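Local coordinates for uncharacterized protein (Burkholderia thailandensis, PDB 6AR7) that is of unknown function but is probably exported and may, as an LprI-like protein, inhibit lysozyme, at residues A185-R188 and E189-A192; E81-R84 and R85-W89. All coordinates share one frame; numbering follows the deposited sequence.

Interaction 1 of 2, residues A185-R188 and E189-A192; sequences AAQR and EWAA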
ATOM      1  N   ALA A 185      -5.261 -13.727  -6.864  1.00 37.93           N
ATOM      2  CA  ALA A 185      -5.500 -13.740  -5.427  1.00 36.38           C
ATOM      3  C   ALA A 185      -5.104 -12.408  -4.781  1.00 40.36           C
ATOM      4  O   ALA A 185      -5.850 -11.860  -3.953  1.00 36.27           O
ATOM      5  CB  ALA A 185      -4.747 -14.909  -4.794  1.00 35.25           C
ATOM      6  N   ALA A 186      -3.933 -11.870  -5.138  1.00 34.36           N
ATOM      7  CA  ALA A 186      -3.505 -10.604  -4.540  1.00 29.11           C
ATOM      8  C   ALA A 186      -4.460  -9.475  -4.890  1.00 33.32           C
ATOM      9  O   ALA A 186      -4.820  -8.663  -4.026  1.00 32.88           O
ATOM     10  CB  ALA A 186      -2.092 -10.246  -4.991  1.00 29.28           C
ATOM     11  N   GLN A 187      -4.891  -9.412  -6.155  1.00 26.10           N
ATOM     12  CA  GLN A 187      -5.752  -8.325  -6.592  1.00 25.32           C
ATOM     13  C   GLN A 187      -7.123  -8.407  -5.933  1.00 31.55           C
ATOM     14  O   GLN A 187      -7.715  -7.381  -5.584  1.00 35.47           O
ATOM     15  CB  GLN A 187      -5.910  -8.363  -8.108  1.00 25.67           C
ATOM     16  CG  GLN A 187      -6.726  -7.208  -8.635  1.00 31.73           C
ATOM     17  CD  GLN A 187      -6.040  -5.878  -8.410  1.00 35.97           C
ATOM     18  OE1 GLN A 187      -4.843  -5.814  -8.124  1.00 36.42           O
ATOM     19  NE2 GLN A 187      -6.793  -4.810  -8.546  1.00 31.62           N
ATOM     20  N   ARG A 188      -7.652  -9.619  -5.778  1.00 32.20           N
ATOM     21  CA  ARG A 188      -8.937  -9.778  -5.105  1.00 36.67           C
ATOM     22  C   ARG A 188      -8.862  -9.263  -3.671  1.00 37.07           C
ATOM     23  O   ARG A 188      -9.778  -8.587  -3.197  1.00 32.94           O
ATOM     24  CB  ARG A 188      -9.365 -11.240  -5.147  1.00 42.81           C
ATOM     25  CG  ARG A 188     -10.617 -11.559  -4.374  1.00 61.30           C
ATOM     26  CD  ARG A 188     -11.027 -13.026  -4.590  1.00 77.36           C
ATOM     27  NE  ARG A 188      -9.983 -13.967  -4.174  1.00 86.90           N
ATOM     28  CZ  ARG A 188      -9.461 -14.904  -4.965  1.00 88.26           C
ATOM     29  NH1 ARG A 188      -9.894 -15.036  -6.214  1.00 91.64           N
ATOM     30  NH2 ARG A 188      -8.512 -15.714  -4.508  1.00 80.67           N
ATOM     31  N   GLU A 189      -7.772  -9.553  -2.964  1.00 30.30           N
ATOM     32  CA  GLU A 189      -7.727  -9.064  -1.596  1.00 31.01           C
ATOM     33  C   GLU A 189      -7.418  -7.576  -1.545  1.00 31.59           C
ATOM     34  O   GLU A 189      -7.890  -6.885  -0.637  1.00 36.17           O
ATOM     35  CB  GLU A 189      -6.757  -9.888  -0.764  1.00 32.11           C
ATOM     36  CG  GLU A 189      -7.437 -11.168  -0.302  1.00 43.49           C
ATOM     37  CD  GLU A 189      -6.465 -12.236   0.080  1.00 58.12           C
ATOM     38  OE1 GLU A 189      -6.844 -13.140   0.862  1.00 64.01           O
ATOM     39  OE2 GLU A 189      -5.319 -12.166  -0.407  1.00 62.17           O
ATOM     40  N   TRP A 190      -6.679  -7.055  -2.524  1.00 30.86           N
ATOM     41  CA  TRP A 190      -6.531  -5.612  -2.594  1.00 28.78           C
ATOM     42  C   TRP A 190      -7.897  -4.938  -2.745  1.00 27.32           C
ATOM     43  O   TRP A 190      -8.190  -3.955  -2.054  1.00 29.97           O
ATOM     44  CB  TRP A 190      -5.579  -5.212  -3.733  1.00 27.44           C
ATOM     45  CG  TRP A 190      -5.538  -3.732  -3.851  1.00 28.06           C
ATOM     46  CD1 TRP A 190      -4.711  -2.887  -3.186  1.00 28.74           C
ATOM     47  CD2 TRP A 190      -6.432  -2.905  -4.606  1.00 27.60           C
ATOM     48  NE1 TRP A 190      -5.018  -1.586  -3.490  1.00 25.16           N
ATOM     49  CE2 TRP A 190      -6.065  -1.570  -4.367  1.00 23.12           C
ATOM     50  CE3 TRP A 190      -7.495  -3.168  -5.469  1.00 28.61           C
ATOM     51  CZ2 TRP A 190      -6.728  -0.493  -4.959  1.00 32.26           C
ATOM     52  CZ3 TRP A 190      -8.163  -2.097  -6.050  1.00 32.13           C
ATOM     53  CH2 TRP A 190      -7.765  -0.779  -5.802  1.00 32.10           C
ATOM     54  N   ALA A 191      -8.757  -5.467  -3.626  1.00 25.14           N
ATOM     55  CA  ALA A 191     -10.049  -4.832  -3.874  1.00 28.35           C
ATOM     56  C   ALA A 191     -10.940  -4.892  -2.644  1.00 27.31           C
ATOM     57  O   ALA A 191     -11.648  -3.928  -2.341  1.00 36.73           O
ATOM     58  CB  ALA A 191     -10.753  -5.485  -5.074  1.00 31.17           C
ATOM     59  N   ALA A 192     -10.902  -6.006  -1.910  1.00 36.30           N
ATOM     60  CA  ALA A 192     -11.629  -6.084  -0.648  1.00 37.25           C
ATOM     61  C   ALA A 192     -11.078  -5.077   0.366  1.00 41.68           C
ATOM     62  O   ALA A 192     -11.840  -4.496   1.145  1.00 39.72           O
ATOM     63  CB  ALA A 192     -11.570  -7.513  -0.096  1.00 36.92           C
TER
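Two successive turns of helix 180-197 meet here, and the side-chain part of the contact is the i to i+3 pair Q187 and W190, within the part of the chain that resembles the N-terminal domain of the lysozyme inhibitor LprI. The two side chains run side by side in the same direction, and the amide and indole planes are 26° apart. Q187 NE2 sits 3.6 Å from W190 CE3, on the six-membered ring. Both leave the backbone the same way: CG of Q187 is anti to the backbone N (chi1 -176°), as is CG of W190, and a bend at chi2 of Q187 then brings its amide alongside the indole. The other end of that amide, OE1, accepts a hydrogen bond from R213 of helix 203-223, which probably fixes the flip of the amide, placing NE2 beside the ring.

Beneath the side chains the helix is regular. W190 N gives its hydrogen to A186 O at 2.9 Å, and A191 N reaches Q187 O over the same distance. E189 N bonds A185 O at 3.2 Å, and A192 N bonds R188 O at 3.1 Å. The E189 carboxylate stays near its own helix, with OE2 3.6 Å from A185 O, and comes close to D92 of helix 73-101; two acidic groups this near would tend to raise each other's affinity for a proton. Chemically, then, the Q187 amide splits its roles: its oxygen is satisfied by an arginine of another helix, while its nitrogen end packs against the tryptophan.

Interaction 2 of 2, residues E81-R84 and R85-W89; sequences ESQR and RWLAW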
ATOM      1  N   GLU A  81     -11.947  -3.369  10.405  1.00 42.91           N
ATOM      2  CA  GLU A  81     -12.185  -4.167   9.217  1.00 43.20           C
ATOM      3  C   GLU A  81     -11.146  -3.865   8.142  1.00 43.69           C
ATOM      4  O   GLU A  81     -10.595  -4.787   7.525  1.00 34.76           O
ATOM      5  CB  GLU A  81     -13.595  -3.890   8.689  1.00 45.46           C
ATOM      6  CG  GLU A  81     -13.929  -4.649   7.412  1.00 49.57           C
ATOM      7  CD  GLU A  81     -13.930  -6.156   7.576  1.00 49.36           C
ATOM      8  OE1 GLU A  81     -14.125  -6.650   8.704  1.00 53.94           O
ATOM      9  OE2 GLU A  81     -13.699  -6.849   6.567  1.00 46.44           O
ATOM     10  N   SER A  82     -10.835  -2.580   7.934  1.00 36.14           N
ATOM     11  CA  SER A  82      -9.856  -2.219   6.911  1.00 34.91           C
ATOM     12  C   SER A  82      -8.491  -2.834   7.211  1.00 37.39           C
ATOM     13  O   SER A  82      -7.794  -3.295   6.296  1.00 32.23           O
ATOM     14  CB  SER A  82      -9.752  -0.697   6.798  1.00 28.57           C
ATOM     15  OG  SER A  82      -8.849  -0.165   7.750  1.00 32.71           O
ATOM     16  N   GLN A  83      -8.109  -2.885   8.491  1.00 33.60           N
ATOM     17  CA  GLN A  83      -6.796  -3.426   8.834  1.00 33.52           C
ATOM     18  C   GLN A  83      -6.753  -4.933   8.631  1.00 32.65           C
ATOM     19  O   GLN A  83      -5.750  -5.473   8.154  1.00 35.49           O
ATOM     20  CB  GLN A  83      -6.426  -3.066  10.277  1.00 31.10           C
ATOM     21  CG  GLN A  83      -4.994  -3.493  10.689  1.00 30.10           C
ATOM     22  CD  GLN A  83      -3.898  -2.706   9.982  1.00 34.48           C
ATOM     23  OE1 GLN A  83      -4.156  -1.787   9.188  1.00 35.70           O
ATOM     24  NE2 GLN A  83      -2.658  -3.080  10.252  1.00 35.06           N
ATOM     25  N   ARG A  84      -7.832  -5.632   8.983  1.00 34.39           N
ATOM     26  CA  ARG A  84      -7.886  -7.056   8.692  1.00 33.79           C
ATOM     27  C   ARG A  84      -7.724  -7.298   7.191  1.00 36.88           C
ATOM     28  O   ARG A  84      -7.007  -8.214   6.769  1.00 35.37           O
ATOM     29  CB  ARG A  84      -9.215  -7.628   9.191  1.00 35.61           C
ATOM     30  CG  ARG A  84      -9.242  -8.051  10.672  1.00 48.12           C
ATOM     31  CD  ARG A  84     -10.560  -8.767  11.056  1.00 49.34           C
ATOM     32  NE  ARG A  84     -11.773  -7.958  10.864  1.00 55.69           N
ATOM     33  CZ  ARG A  84     -12.321  -7.162  11.786  1.00 56.48           C
ATOM     34  NH1 ARG A  84     -11.779  -7.055  12.988  1.00 57.19           N
ATOM     35  NH2 ARG A  84     -13.422  -6.471  11.503  1.00 54.93           N
ATOM     36  N   ARG A  85      -8.362  -6.457   6.369  1.00 36.17           N
ATOM     37  CA  ARG A  85      -8.275  -6.606   4.921  1.00 33.38           C
ATOM     38  C   ARG A  85      -6.904  -6.198   4.415  1.00 34.59           C
ATOM     39  O   ARG A  85      -6.375  -6.805   3.476  1.00 31.17           O
ATOM     40  CB  ARG A  85      -9.354  -5.773   4.238  1.00 30.98           C
ATOM     41  CG  ARG A  85     -10.794  -6.175   4.580  1.00 34.82           C
ATOM     42  CD  ARG A  85     -11.129  -7.563   4.071  1.00 42.42           C
ATOM     43  NE  ARG A  85     -12.544  -7.883   4.256  1.00 54.35           N
ATOM     44  CZ  ARG A  85     -13.129  -8.990   3.798  1.00 60.01           C
ATOM     45  NH1 ARG A  85     -12.420  -9.884   3.121  1.00 55.79           N
ATOM     46  NH2 ARG A  85     -14.423  -9.203   4.015  1.00 63.18           N
ATOM     47  N   TRP A  86      -6.307  -5.178   5.031  1.00 28.67           N
ATOM     48  CA  TRP A  86      -4.978  -4.754   4.604  1.00 29.15           C
ATOM     49  C   TRP A  86      -3.960  -5.864   4.832  1.00 34.51           C
ATOM     50  O   TRP A  86      -3.134  -6.170   3.957  1.00 33.29           O
ATOM     51  CB  TRP A  86      -4.575  -3.495   5.354  1.00 23.82           C
ATOM     52  CG  TRP A  86      -3.295  -2.930   4.874  1.00 28.41           C
ATOM     53  CD1 TRP A  86      -3.095  -2.229   3.718  1.00 25.58           C
ATOM     54  CD2 TRP A  86      -2.019  -3.000   5.528  1.00 26.85           C
ATOM     55  NE1 TRP A  86      -1.779  -1.854   3.617  1.00 27.04           N
ATOM     56  CE2 TRP A  86      -1.092  -2.316   4.710  1.00 26.15           C
ATOM     57  CE3 TRP A  86      -1.570  -3.567   6.727  1.00 29.54           C
ATOM     58  CZ2 TRP A  86       0.249  -2.187   5.047  1.00 28.52           C
ATOM     59  CZ3 TRP A  86      -0.219  -3.436   7.066  1.00 33.97           C
ATOM     60  CH2 TRP A  86       0.671  -2.750   6.230  1.00 26.92           C
ATOM     61  N   LEU A  87      -4.004  -6.472   6.016  1.00 33.87           N
ATOM     62  CA  LEU A  87      -3.064  -7.533   6.346  1.00 36.11           C
ATOM     63  C   LEU A  87      -3.210  -8.722   5.407  1.00 34.68           C
ATOM     64  O   LEU A  87      -2.206  -9.310   4.988  1.00 34.27           O
ATOM     65  CB  LEU A  87      -3.264  -7.965   7.796  1.00 41.79           C
ATOM     66  CG  LEU A  87      -2.794  -6.915   8.800  1.00 39.21           C
ATOM     67  CD1 LEU A  87      -3.260  -7.274  10.205  1.00 41.65           C
ATOM     68  CD2 LEU A  87      -1.281  -6.806   8.730  1.00 36.06           C
ATOM     69  N   ALA A  88      -4.448  -9.109   5.086  1.00 35.21           N
ATOM     70  CA  ALA A  88      -4.641 -10.229   4.171  1.00 34.33           C
ATOM     71  C   ALA A  88      -4.111  -9.902   2.783  1.00 34.24           C
ATOM     72  O   ALA A  88      -3.515 -10.760   2.118  1.00 35.21           O
ATOM     73  CB  ALA A  88      -6.118 -10.630   4.096  1.00 37.97           C
ATOM     74  N   TRP A  89      -4.330  -8.674   2.315  1.00 33.16           N
ATOM     75  CA  TRP A  89      -3.775  -8.286   1.024  1.00 29.36           C
ATOM     76  C   TRP A  89      -2.251  -8.337   1.050  1.00 32.88           C
ATOM     77  O   TRP A  89      -1.628  -8.927   0.157  1.00 35.96           O
ATOM     78  CB  TRP A  89      -4.265  -6.892   0.626  1.00 26.49           C
ATOM     79  CG  TRP A  89      -3.438  -6.306  -0.499  1.00 23.44           C
ATOM     80  CD1 TRP A  89      -3.087  -6.924  -1.663  1.00 25.01           C
ATOM     81  CD2 TRP A  89      -2.870  -4.995  -0.552  1.00 23.84           C
ATOM     82  NE1 TRP A  89      -2.317  -6.087  -2.425  1.00 28.87           N
ATOM     83  CE2 TRP A  89      -2.162  -4.898  -1.765  1.00 23.83           C
ATOM     84  CE3 TRP A  89      -2.861  -3.900   0.329  1.00 28.41           C
ATOM     85  CZ2 TRP A  89      -1.470  -3.741  -2.141  1.00 23.14           C
ATOM     86  CZ3 TRP A  89      -2.185  -2.747  -0.044  1.00 26.33           C
ATOM     87  CH2 TRP A  89      -1.498  -2.675  -1.271  1.00 23.65           C
TER
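A salt-bridge network on helix 73-101 joins E81 to R84 and R85, one carboxylate serving two arginines through different oxygens. OE2 of E81 takes R85 NE at 2.8 Å; the nitrogen meets this oxygen nearly along its C-O axis, but the N-H...O angle is 140°, so the bond is short and bent. The carboxylate and the R85 guanidinium planes stand 68° apart. E81 OE1 is met on its anti side by R84 NH2 at 2.9 Å, a straighter bond that lies in the R84 guanidinium plane, and R84 NE adds a weak one. E81 swings its chain away from its own backbone N and folds at chi2, which turns the two oxygens toward R84 and R85, whose positive charges it probably offsets in part.

On another face of the helix, Q83 lies alongside W86, its amide 24° from parallel with the indole and Q83 NE2 3.7 Å from W86 CE3. L87, four residues on from Q83, slants across its side chain, and L87 CG lies 3.4 Å from the backbone oxygen Q83 O. That carbonyl also accepts L87 N at 2.9 Å, and W86 N closes on S82 O at 2.7 Å.

Several helices surround this turn. Q83 touches V60 and Y64 of helix 42-70, while its OE1 accepts a hydrogen bond from R124 of helix 107-136, which also makes a cation-pi contact with W86. S82 OG bonds both W79 O, one turn back, and R124. Helix 180-197 covers a further side: F193 meets the W86 ring edge-to-face and, with A192, touches the R85 side chain.

Interaction 2 comes first along the chain, on helix 73-101, and interaction 1 follows on helix 180-197; they belong to two separate LprI-like parts of the sequence. Their centres are about 10 Å apart, and the two helices touch directly between them. W89 is the main bridge: its CZ2 lies 3.5 Å from W190 CD1, the two rings meeting edge-to-face, and W89 CA is 3.8 Å from E189 CB. The 185-192 and 81-89 segments thus pack against one another in an all-helical chain, and both carry a glutamine-tryptophan pair. The interface therefore joins the two LprI-like regions of the protein, largely through the two tryptophans, with E189 alongside.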